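Local coordinates for carboxylic ester hydrolase (Aspergillus niger, PDB 7K4O), which hydrolyses ester bonds of tannins as a serine esterase of the tannase family, probably releasing gallic acid from its substrates, at residues A[57-63]-A[74-80]; A[431-435]-A[444-448]; A[254-258]-A[521-525]. All coordinates share one frame; numbering follows the deposited sequence.

Contact 1: residues A[57-63]-A[74-80]; sequences YCNVTFA and VLLEIWL. With NAG (2-acetamido-2-deoxy-beta-D-glucopyranose), chain C.
Almost flat on one another, the rings of Y57 and W79 form an offset stack between neighbouring strands, the six-membered rings 4.0 Å apart at their centroids and the planes only 11° from parallel. Y57 CE2 lies over the middle of the indole, 3.2 Å from W79 CD2, and a chi1 of 59°, which sets CG between the backbone N and the carbonyl carbon, swings the phenol over that face. Beneath the stack, strands 50-66 and 74-81 pair as an antiparallel hairpin. C58 with L80, V60 with I78 and F62 with L76 are hydrogen-bonded pairs; the V60 O to I78 N bond measures 2.8 Å. Their side chains share an apolar face, where V60 CG2 meets L80 CD1 at 3.8 Å and the F62 ring has L76 CB over one face; helix 144-169 packs on F62, L76 and I78. The other face is more polar. There W79 NE1 donates to E77 OE1 (3.0 Å), using the anti lone pair of the carboxylate, while N59 carries an N-linked sugar on ND2 and T61 OG1 bonds to T36 of strand 28-47. C58 is disulfide-bonded to C10. Apolar residues thus suit the face packed under helix 144-169, whereas on the face that carries the sugar the indole N-H meets a carboxylate, a bond that should fix the rotation of W79 and steady the stack.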
loop_
_atom_site.group_PDB
_atom_site.type_symbol
_atom_site.label_atom_id
_atom_site.label_comp_id
_atom_site.label_asym_id
_atom_site.label_seq_id
_atom_site.Cartn_x
_atom_site.Cartn_y
_atom_site.Cartn_z
ATOM N N TYR A 57 -5.800 -7.240 -25.962
ATOM C CA TYR A 57 -6.710 -6.147 -25.536
ATOM C C TYR A 57 -6.674 -4.991 -26.486
ATOM O O TYR A 57 -5.791 -4.873 -27.356
ATOM C CB TYR A 57 -6.354 -5.735 -24.092
ATOM C CG TYR A 57 -4.942 -5.254 -23.887
ATOM C CD1 TYR A 57 -3.933 -6.151 -23.600
ATOM C CD2 TYR A 57 -4.623 -3.907 -24.017
ATOM C CE1 TYR A 57 -2.617 -5.731 -23.424
ATOM C CE2 TYR A 57 -3.315 -3.478 -23.836
ATOM C CZ TYR A 57 -2.323 -4.387 -23.566
ATOM O OH TYR A 57 -1.039 -3.919 -23.411
ATOM N N CYS A 58 -7.628 -4.107 -26.293
ATOM C CA CYS A 58 -7.722 -2.800 -26.914
ATOM C C CYS A 58 -7.206 -1.773 -25.933
ATOM O O CYS A 58 -7.864 -1.580 -24.881
ATOM C CB CYS A 58 -9.139 -2.477 -27.306
ATOM S SG CYS A 58 -9.254 -0.940 -28.227
ATOM N N ASN A 59 -6.106 -1.126 -26.274
ATOM C CA ASN A 59 -5.573 -0.019 -25.442
ATOM C C ASN A 59 -6.280 1.258 -25.853
ATOM O O ASN A 59 -6.022 1.790 -26.971
ATOM C CB ASN A 59 -4.063 0.054 -25.605
ATOM C CG ASN A 59 -3.429 1.317 -25.057
ATOM O OD1 ASN A 59 -3.972 1.907 -24.130
ATOM N ND2 ASN A 59 -2.333 1.781 -25.697
ATOM N N VAL A 60 -7.059 1.856 -24.944
ATOM C CA VAL A 60 -7.859 3.077 -25.193
ATOM C C VAL A 60 -7.273 4.218 -24.347
ATOM O O VAL A 60 -7.043 4.015 -23.149
ATOM C CB VAL A 60 -9.334 2.887 -24.803
ATOM C CG1 VAL A 60 -10.123 4.160 -24.986
ATOM C CG2 VAL A 60 -9.942 1.747 -25.628
ATOM N N THR A 61 -7.089 5.372 -24.946
ATOM C CA THR A 61 -6.892 6.604 -24.131
ATOM C C THR A 61 -7.844 7.682 -24.587
ATOM O O THR A 61 -8.276 7.730 -25.741
ATOM C CB THR A 61 -5.458 7.157 -24.069
ATOM O OG1 THR A 61 -5.173 7.882 -25.274
ATOM C CG2 THR A 61 -4.438 6.104 -23.753
ATOM N N PHE A 62 -8.152 8.610 -23.691
ATOM C CA PHE A 62 -8.883 9.831 -24.019
ATOM C C PHE A 62 -8.748 10.825 -22.859
ATOM O O PHE A 62 -8.247 10.459 -21.791
ATOM C CB PHE A 62 -10.351 9.578 -24.328
ATOM C CG PHE A 62 -11.119 8.900 -23.228
ATOM C CD1 PHE A 62 -11.144 7.519 -23.161
ATOM C CD2 PHE A 62 -11.774 9.622 -22.256
ATOM C CE1 PHE A 62 -11.823 6.876 -22.137
ATOM C CE2 PHE A 62 -12.509 8.986 -21.256
ATOM C CZ PHE A 62 -12.488 7.615 -21.172
ATOM N N ALA A 63 -9.120 12.061 -23.156
ATOM C CA ALA A 63 -8.967 13.198 -22.234
ATOM C C ALA A 63 -10.333 13.705 -21.817
ATOM O O ALA A 63 -11.325 13.650 -22.564
ATOM C CB ALA A 63 -8.172 14.306 -22.907
ATOM N N VAL A 74 -7.334 15.847 -17.907
ATOM C CA VAL A 74 -7.127 14.539 -17.277
ATOM C C VAL A 74 -7.086 13.498 -18.413
ATOM O O VAL A 74 -7.908 13.574 -19.330
ATOM C CB VAL A 74 -8.250 14.229 -16.283
ATOM C CG1 VAL A 74 -7.975 12.918 -15.583
ATOM C CG2 VAL A 74 -8.457 15.360 -15.260
ATOM N N LEU A 75 -6.148 12.591 -18.359
ATOM C CA LEU A 75 -6.068 11.460 -19.303
ATOM C C LEU A 75 -6.479 10.181 -18.547
ATOM O O LEU A 75 -5.990 9.884 -17.465
ATOM C CB LEU A 75 -4.650 11.295 -19.839
ATOM C CG LEU A 75 -4.104 12.536 -20.516
ATOM C CD1 LEU A 75 -2.682 12.330 -20.946
ATOM C CD2 LEU A 75 -4.968 12.951 -21.682
ATOM N N LEU A 76 -7.263 9.355 -19.229
ATOM C CA LEU A 76 -7.536 7.990 -18.779
ATOM C C LEU A 76 -6.962 7.008 -19.796
ATOM O O LEU A 76 -6.941 7.297 -21.008
ATOM C CB LEU A 76 -9.046 7.773 -18.647
ATOM C CG LEU A 76 -9.794 8.687 -17.685
ATOM C CD1 LEU A 76 -11.237 8.249 -17.590
ATOM C CD2 LEU A 76 -9.150 8.704 -16.303
ATOM N N GLU A 77 -6.527 5.883 -19.290
ATOM C CA GLU A 77 -6.105 4.758 -20.144
ATOM C C GLU A 77 -6.881 3.539 -19.659
ATOM O O GLU A 77 -6.811 3.218 -18.480
ATOM C CB GLU A 77 -4.594 4.508 -20.106
ATOM C CG GLU A 77 -4.158 3.317 -20.977
ATOM C CD GLU A 77 -2.658 3.301 -21.286
ATOM O OE1 GLU A 77 -2.046 2.230 -21.282
ATOM O OE2 GLU A 77 -2.084 4.431 -21.402
ATOM N N ILE A 78 -7.557 2.866 -20.593
ATOM C CA ILE A 78 -8.425 1.722 -20.254
ATOM C C ILE A 78 -8.080 0.612 -21.249
ATOM O O ILE A 78 -8.048 0.887 -22.445
ATOM C CB ILE A 78 -9.914 2.144 -20.338
ATOM C CG1 ILE A 78 -10.239 3.201 -19.250
ATOM C CG2 ILE A 78 -10.835 0.937 -20.174
ATOM C CD1 ILE A 78 -11.618 3.810 -19.384
ATOM N N TRP A 79 -7.822 -0.558 -20.729
ATOM C CA TRP A 79 -7.601 -1.749 -21.578
ATOM C C TRP A 79 -8.889 -2.564 -21.597
ATOM O O TRP A 79 -9.312 -3.019 -20.534
ATOM C CB TRP A 79 -6.441 -2.548 -21.079
ATOM C CG TRP A 79 -5.100 -1.879 -21.158
ATOM C CD1 TRP A 79 -4.801 -0.602 -21.561
ATOM C CD2 TRP A 79 -3.861 -2.487 -20.790
ATOM N NE1 TRP A 79 -3.443 -0.391 -21.458
ATOM C CE2 TRP A 79 -2.848 -1.509 -20.944
ATOM C CE3 TRP A 79 -3.508 -3.736 -20.298
ATOM C CZ2 TRP A 79 -1.510 -1.792 -20.679
ATOM C CZ3 TRP A 79 -2.188 -4.016 -20.006
ATOM C CH2 TRP A 79 -1.198 -3.043 -20.187
ATOM N N LEU A 80 -9.393 -2.808 -22.797
ATOM C CA LEU A 80 -10.656 -3.566 -23.023
ATOM C C LEU A 80 -10.355 -4.963 -23.532
ATOM O O LEU A 80 -9.707 -5.133 -24.568
ATOM C CB LEU A 80 -11.491 -2.816 -24.044
ATOM C CG LEU A 80 -11.932 -1.406 -23.724
ATOM C CD1 LEU A 80 -12.656 -0.796 -24.902
ATOM C CD2 LEU A 80 -12.835 -1.367 -22.496
HETATM C C1 NAG C . -1.624 2.956 -25.216
HETATM C C2 NAG C . -0.128 2.670 -25.248
HETATM C C3 NAG C . 0.591 3.965 -24.855
HETATM C C4 NAG C . 0.171 5.070 -25.712
HETATM C C5 NAG C . -1.351 5.225 -25.715
HETATM C C6 NAG C . -1.893 6.278 -26.620
HETATM C C7 NAG C . 0.423 0.327 -24.825
HETATM C C8 NAG C . 0.853 -0.618 -23.825
HETATM N N2 NAG C . 0.250 1.614 -24.364
HETATM O O3 NAG C . 1.984 3.718 -24.919
HETATM O O4 NAG C . 0.672 6.269 -25.123
HETATM O O5 NAG C . -1.947 3.982 -26.086
HETATM O O6 NAG C . -1.412 6.214 -27.968
HETATM O O7 NAG C . 0.182 0.024 -25.982
#

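Contact 2: residues A[431-435]-A[444-448]; sequences WESVR and YNSSA. With NAG (2-acetamido-2-deoxy-beta-D-glucopyranose), chain D.
Two helices of the C-terminal half of the tannase chain, 425-438 and 444-452, meet here close to a right angle, their short segments crossing at 97° with axes 10.8 Å apart. Long side chains bridge that gap. R435 reaches across with its chain bent at chi3 (60°), and NH1 donates to S447 OG at 3.0 Å, the hydroxyl lying near the guanidinium plane. S447 OG also bonds to D443 O, of the residue just before its helix. On its other edge the guanidinium grips E432, one turn earlier, side-on: NE (2.8 Å) and NH2 (3.0 Å) both converge on E432 OE1. The second carboxylate oxygen, OE2, takes a 2.7 Å bond from Y444 OH through its syn lone pair and is also reached by W517 NE1. Y444 CD1 sits over the centre of one guanidinium face, 3.6 Å from R435 CZ, but the two planes are 53° apart, so this is a tilted approach rather than a parallel stack. The small side chain of A448 allows close approach: its CB meets the W431 indole edge at CH2 (3.7 Å), while the indole N-H is bonded to Y455 O. N445, turned away from the neighbouring helix, carries an N-linked sugar on ND2. E432 is therefore a shared acceptor, OE1 serving R435 and OE2 serving Y444 and W517; the adjacent positive charge and several donors would be expected to stabilise its ionised form, and the near-planar bonds to E432 and S447 should fix the guanidinium's rotation beneath the tilted tyrosine.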
loop_
_atom_site.group_PDB
_atom_site.type_symbol
_atom_site.label_atom_id
_atom_site.label_comp_id
_atom_site.label_asym_id
_atom_site.label_seq_id
_atom_site.Cartn_x
_atom_site.Cartn_y
_atom_site.Cartn_z
ATOM N N TRP A 431 -8.075 -1.687 10.843
ATOM C CA TRP A 431 -9.120 -2.729 10.972
ATOM C C TRP A 431 -9.737 -2.636 12.364
ATOM O O TRP A 431 -10.978 -2.691 12.524
ATOM C CB TRP A 431 -8.513 -4.100 10.670
ATOM C CG TRP A 431 -9.466 -5.252 10.717
ATOM C CD1 TRP A 431 -10.052 -5.861 9.637
ATOM C CD2 TRP A 431 -9.867 -6.001 11.881
ATOM N NE1 TRP A 431 -10.788 -6.945 10.049
ATOM C CE2 TRP A 431 -10.715 -7.038 11.421
ATOM C CE3 TRP A 431 -9.607 -5.914 13.257
ATOM C CZ2 TRP A 431 -11.271 -7.968 12.287
ATOM C CZ3 TRP A 431 -10.164 -6.841 14.105
ATOM C CH2 TRP A 431 -11.008 -7.834 13.621
ATOM N N GLU A 432 -8.923 -2.408 13.388
ATOM C CA GLU A 432 -9.483 -2.275 14.752
ATOM C C GLU A 432 -10.329 -1.006 14.923
ATOM O O GLU A 432 -11.298 -1.038 15.653
ATOM C CB GLU A 432 -8.340 -2.284 15.774
ATOM C CG GLU A 432 -7.509 -3.562 15.842
ATOM C CD GLU A 432 -8.228 -4.768 16.424
ATOM O OE1 GLU A 432 -9.384 -4.622 16.810
ATOM O OE2 GLU A 432 -7.577 -5.845 16.494
ATOM N N SER A 433 -9.951 0.081 14.255
ATOM C CA SER A 433 -10.702 1.356 14.257
ATOM C C SER A 433 -12.074 1.087 13.673
ATOM O O SER A 433 -13.106 1.523 14.255
ATOM C CB SER A 433 -9.976 2.438 13.494
ATOM O OG SER A 433 -8.833 2.841 14.254
ATOM N N VAL A 434 -12.109 0.435 12.515
ATOM C CA VAL A 434 -13.387 0.136 11.834
ATOM C C VAL A 434 -14.243 -0.761 12.731
ATOM O O VAL A 434 -15.462 -0.487 12.928
ATOM C CB VAL A 434 -13.149 -0.482 10.448
ATOM C CG1 VAL A 434 -14.460 -0.893 9.799
ATOM C CG2 VAL A 434 -12.439 0.484 9.536
ATOM N N ARG A 435 -13.631 -1.790 13.271
ATOM C CA ARG A 435 -14.335 -2.747 14.150
ATOM C C ARG A 435 -15.014 -1.975 15.286
ATOM O O ARG A 435 -16.240 -2.159 15.530
ATOM C CB ARG A 435 -13.412 -3.861 14.656
ATOM C CG ARG A 435 -14.118 -4.837 15.607
ATOM C CD ARG A 435 -13.152 -5.810 16.268
ATOM N NE ARG A 435 -12.185 -5.048 17.038
ATOM C CZ ARG A 435 -12.422 -4.463 18.213
ATOM N NH1 ARG A 435 -13.599 -4.520 18.793
ATOM N NH2 ARG A 435 -11.442 -3.781 18.802
ATOM N N TYR A 444 -15.024 -8.238 21.893
ATOM C CA TYR A 444 -13.981 -8.291 20.855
ATOM C C TYR A 444 -14.310 -9.378 19.848
ATOM O O TYR A 444 -14.286 -9.155 18.593
ATOM C CB TYR A 444 -12.600 -8.524 21.434
ATOM C CG TYR A 444 -11.512 -8.430 20.406
ATOM C CD1 TYR A 444 -11.020 -7.207 19.993
ATOM C CD2 TYR A 444 -11.014 -9.559 19.788
ATOM C CE1 TYR A 444 -10.008 -7.130 19.076
ATOM C CE2 TYR A 444 -10.018 -9.493 18.837
ATOM C CZ TYR A 444 -9.513 -8.258 18.453
ATOM O OH TYR A 444 -8.529 -8.185 17.496
ATOM N N ASN A 445 -14.598 -10.584 20.335
ATOM C CA ASN A 445 -14.801 -11.706 19.380
ATOM C C ASN A 445 -16.051 -11.493 18.543
ATOM O O ASN A 445 -16.041 -11.867 17.378
ATOM C CB ASN A 445 -14.880 -13.054 20.112
ATOM C CG ASN A 445 -13.511 -13.664 20.359
ATOM O OD1 ASN A 445 -12.458 -13.126 20.007
ATOM N ND2 ASN A 445 -13.496 -14.828 21.019
ATOM N N SER A 446 -17.114 -10.972 19.098
ATOM C CA SER A 446 -18.385 -10.798 18.367
ATOM C C SER A 446 -18.206 -9.711 17.290
ATOM O O SER A 446 -18.673 -9.878 16.155
ATOM C CB SER A 446 -19.476 -10.460 19.354
ATOM O OG SER A 446 -20.608 -9.923 18.721
ATOM N N SER A 447 -17.624 -8.592 17.661
ATOM C CA SER A 447 -17.373 -7.486 16.698
ATOM C C SER A 447 -16.377 -7.938 15.639
ATOM O O SER A 447 -16.528 -7.517 14.475
ATOM C CB SER A 447 -16.943 -6.217 17.423
ATOM O OG SER A 447 -15.748 -6.444 18.148
ATOM N N ALA A 448 -15.356 -8.706 15.981
ATOM C CA ALA A 448 -14.366 -9.197 15.014
ATOM C C ALA A 448 -15.067 -10.101 13.988
ATOM O O ALA A 448 -14.772 -10.039 12.792
ATOM C CB ALA A 448 -13.228 -9.908 15.692
HETATM C C1 NAG D . -12.327 -15.617 21.164
HETATM C C2 NAG D . -12.224 -16.368 22.461
HETATM C C3 NAG D . -11.045 -17.316 22.384
HETATM C C4 NAG D . -11.278 -18.265 21.256
HETATM C C5 NAG D . -11.414 -17.456 19.945
HETATM C C6 NAG D . -11.669 -18.342 18.754
HETATM C C7 NAG D . -12.947 -15.267 24.482
HETATM C C8 NAG D . -12.752 -14.207 25.508
HETATM N N2 NAG D . -12.065 -15.390 23.506
HETATM O O3 NAG D . -10.884 -17.994 23.621
HETATM O O4 NAG D . -10.068 -18.964 21.098
HETATM O O5 NAG D . -12.469 -16.533 20.091
HETATM O O6 NAG D . -11.430 -17.630 17.534
HETATM O O7 NAG D . -13.875 -16.018 24.542
#

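Contact 3: residues A[254-258]-A[521-525]. With CA (calcium ion), chain K.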
loop_
_atom_site.group_PDB
_atom_site.type_symbol
_atom_site.label_atom_id
_atom_site.label_comp_id
_atom_site.label_asym_id
_atom_site.label_seq_id
_atom_site.Cartn_x
_atom_site.Cartn_y
_atom_site.Cartn_z
ATOM N N ALA A 254 11.955 -19.853 14.294
ATOM C CA ALA A 254 11.334 -21.084 14.836
ATOM C C ALA A 254 10.139 -20.749 15.722
ATOM O O ALA A 254 9.407 -21.644 16.114
ATOM C CB ALA A 254 12.370 -21.893 15.588
ATOM N N MET A 255 9.907 -19.486 16.064
ATOM C CA MET A 255 8.765 -19.152 16.958
ATOM C C MET A 255 7.400 -19.415 16.283
ATOM O O MET A 255 6.389 -19.569 17.006
ATOM C CB MET A 255 8.845 -17.691 17.378
ATOM C CG MET A 255 9.971 -17.405 18.366
ATOM S SD MET A 255 10.063 -15.588 18.598
ATOM C CE MET A 255 11.506 -15.399 19.665
ATOM N N ASP A 256 7.373 -19.526 14.963
ATOM C CA ASP A 256 6.132 -19.863 14.210
ATOM C C ASP A 256 5.973 -21.392 14.058
ATOM O O ASP A 256 4.968 -21.826 13.460
ATOM C CB ASP A 256 6.137 -19.154 12.857
ATOM C CG ASP A 256 7.367 -19.341 12.003
ATOM O OD1 ASP A 256 7.813 -20.517 11.835
ATOM O OD2 ASP A 256 7.857 -18.330 11.475
ATOM N N GLY A 257 6.900 -22.196 14.596
ATOM C CA GLY A 257 6.818 -23.676 14.567
ATOM C C GLY A 257 7.388 -24.270 13.295
ATOM O O GLY A 257 7.353 -25.519 13.116
ATOM N N LYS A 258 7.928 -23.441 12.418
ATOM C CA LYS A 258 8.462 -23.903 11.131
ATOM C C LYS A 258 9.825 -23.279 10.916
ATOM O O LYS A 258 9.940 -22.061 10.821
ATOM C CB LYS A 258 7.520 -23.603 9.961
ATOM C CG LYS A 258 7.987 -24.258 8.670
ATOM C CD LYS A 258 7.065 -24.119 7.494
ATOM C CE LYS A 258 7.518 -25.068 6.404
ATOM N NZ LYS A 258 6.989 -24.659 5.103
ATOM N N PRO A 521 -0.517 -17.423 12.520
ATOM C CA PRO A 521 -0.095 -18.740 12.055
ATOM C C PRO A 521 0.760 -19.458 13.102
ATOM O O PRO A 521 1.588 -18.849 13.745
ATOM C CB PRO A 521 0.729 -18.463 10.811
ATOM C CG PRO A 521 1.249 -17.056 11.023
ATOM C CD PRO A 521 0.128 -16.358 11.746
ATOM N N LEU A 522 0.545 -20.752 13.228
ATOM C CA LEU A 522 1.442 -21.604 14.056
ATOM C C LEU A 522 1.516 -22.964 13.378
ATOM O O LEU A 522 0.444 -23.549 13.083
ATOM C CB LEU A 522 0.859 -21.687 15.461
ATOM C CG LEU A 522 1.744 -22.426 16.470
ATOM C CD1 LEU A 522 3.054 -21.682 16.619
ATOM C CD2 LEU A 522 1.015 -22.573 17.808
ATOM N N TRP A 523 2.722 -23.389 13.040
ATOM C CA TRP A 523 2.920 -24.726 12.422
ATOM C C TRP A 523 3.160 -25.764 13.526
ATOM O O TRP A 523 3.855 -25.458 14.520
ATOM C CB TRP A 523 4.049 -24.727 11.409
ATOM C CG TRP A 523 3.853 -23.780 10.253
ATOM C CD1 TRP A 523 4.006 -22.418 10.267
ATOM C CD2 TRP A 523 3.585 -24.120 8.878
ATOM N NE1 TRP A 523 3.824 -21.894 9.016
ATOM C CE2 TRP A 523 3.548 -22.911 8.146
ATOM C CE3 TRP A 523 3.329 -25.313 8.206
ATOM C CZ2 TRP A 523 3.275 -22.874 6.774
ATOM C CZ3 TRP A 523 3.067 -25.281 6.848
ATOM C CH2 TRP A 523 3.025 -24.075 6.135
ATOM N N THR A 524 2.593 -26.945 13.313
ATOM C CA THR A 524 2.741 -28.140 14.189
ATOM C C THR A 524 3.345 -29.284 13.372
ATOM O O THR A 524 3.481 -29.169 12.119
ATOM C CB THR A 524 1.386 -28.500 14.801
ATOM O OG1 THR A 524 0.448 -28.656 13.737
ATOM C CG2 THR A 524 0.881 -27.454 15.771
ATOM N N ASN A 525 3.694 -30.382 14.045
ATOM C CA ASN A 525 4.091 -31.639 13.357
ATOM C C ASN A 525 5.345 -31.371 12.535
ATOM O O ASN A 525 5.338 -31.605 11.296
ATOM C CB ASN A 525 2.953 -32.213 12.505
ATOM C CG ASN A 525 1.774 -32.643 13.361
ATOM O OD1 ASN A 525 1.936 -33.289 14.391
ATOM N ND2 ASN A 525 0.575 -32.247 12.986
HETATM CA CA CA K . 9.546 -19.785 10.478
HETATM O O HOH W 1 6.244 -27.715 14.025
HETATM O O HOH W 2 7.484 -19.890 8.920
#
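K258 lays its fully extended side chain over one face of the W523 indole. With chi1 at -172°, CG stands opposite the backbone N and the aliphatic chain can run across the ring: CB is 3.7 Å from W523 CG, CD makes a CH-pi contact 3.8 Å from the centroid of the six-membered ring, and NZ ends in a cation-pi interaction 4.4 Å from the same centroid. The indole is also placed by the backbone, since W523 N donates an almost straight bond to D256 O (2.8 Å). G257, at a positive phi of 86° that glycine adopts readily, brings its CA close enough to W523 O for a CA-H...O contact. D256 serves the metal instead: its chi1 of 52° folds the carboxylate back so that OD1 accepts from K258 N, closing an Asx turn, while OD2 bonds to A264 N. Both oxygens bind calcium, OD1 at 2.3 Å, and K258 contributes its carbonyl oxygen rather than its amine. With D253, D260, V262 and a water completing the shell, this is a calcium-binding loop that combines aspartate carboxylates with backbone carbonyls, lying against strand 520-524 of a two-stranded antiparallel sheet.

From the N terminus, contact 1 comes first and closes a short loop, the hairpin turn between strands 50-66 and 74-81 near one edge of the large mixed sheet. Contact 3 opens next, at 254-258 after helix 238-252, and closes only at 521-525, spanning 262 intervening residues and tying the calcium-binding loop to strand 520-524 near the C terminus. Contact 2 lies wholly within that span, joining helices 425-438 and 444-452 across a five-residue connection. Contact 1 therefore stands in series with the other two, and none of them cross. Contacts 1 and 3 lie on opposite sides of the chain's centre, about 47 Å apart between centres, whereas contacts 2 and 3 are about 26 Å apart.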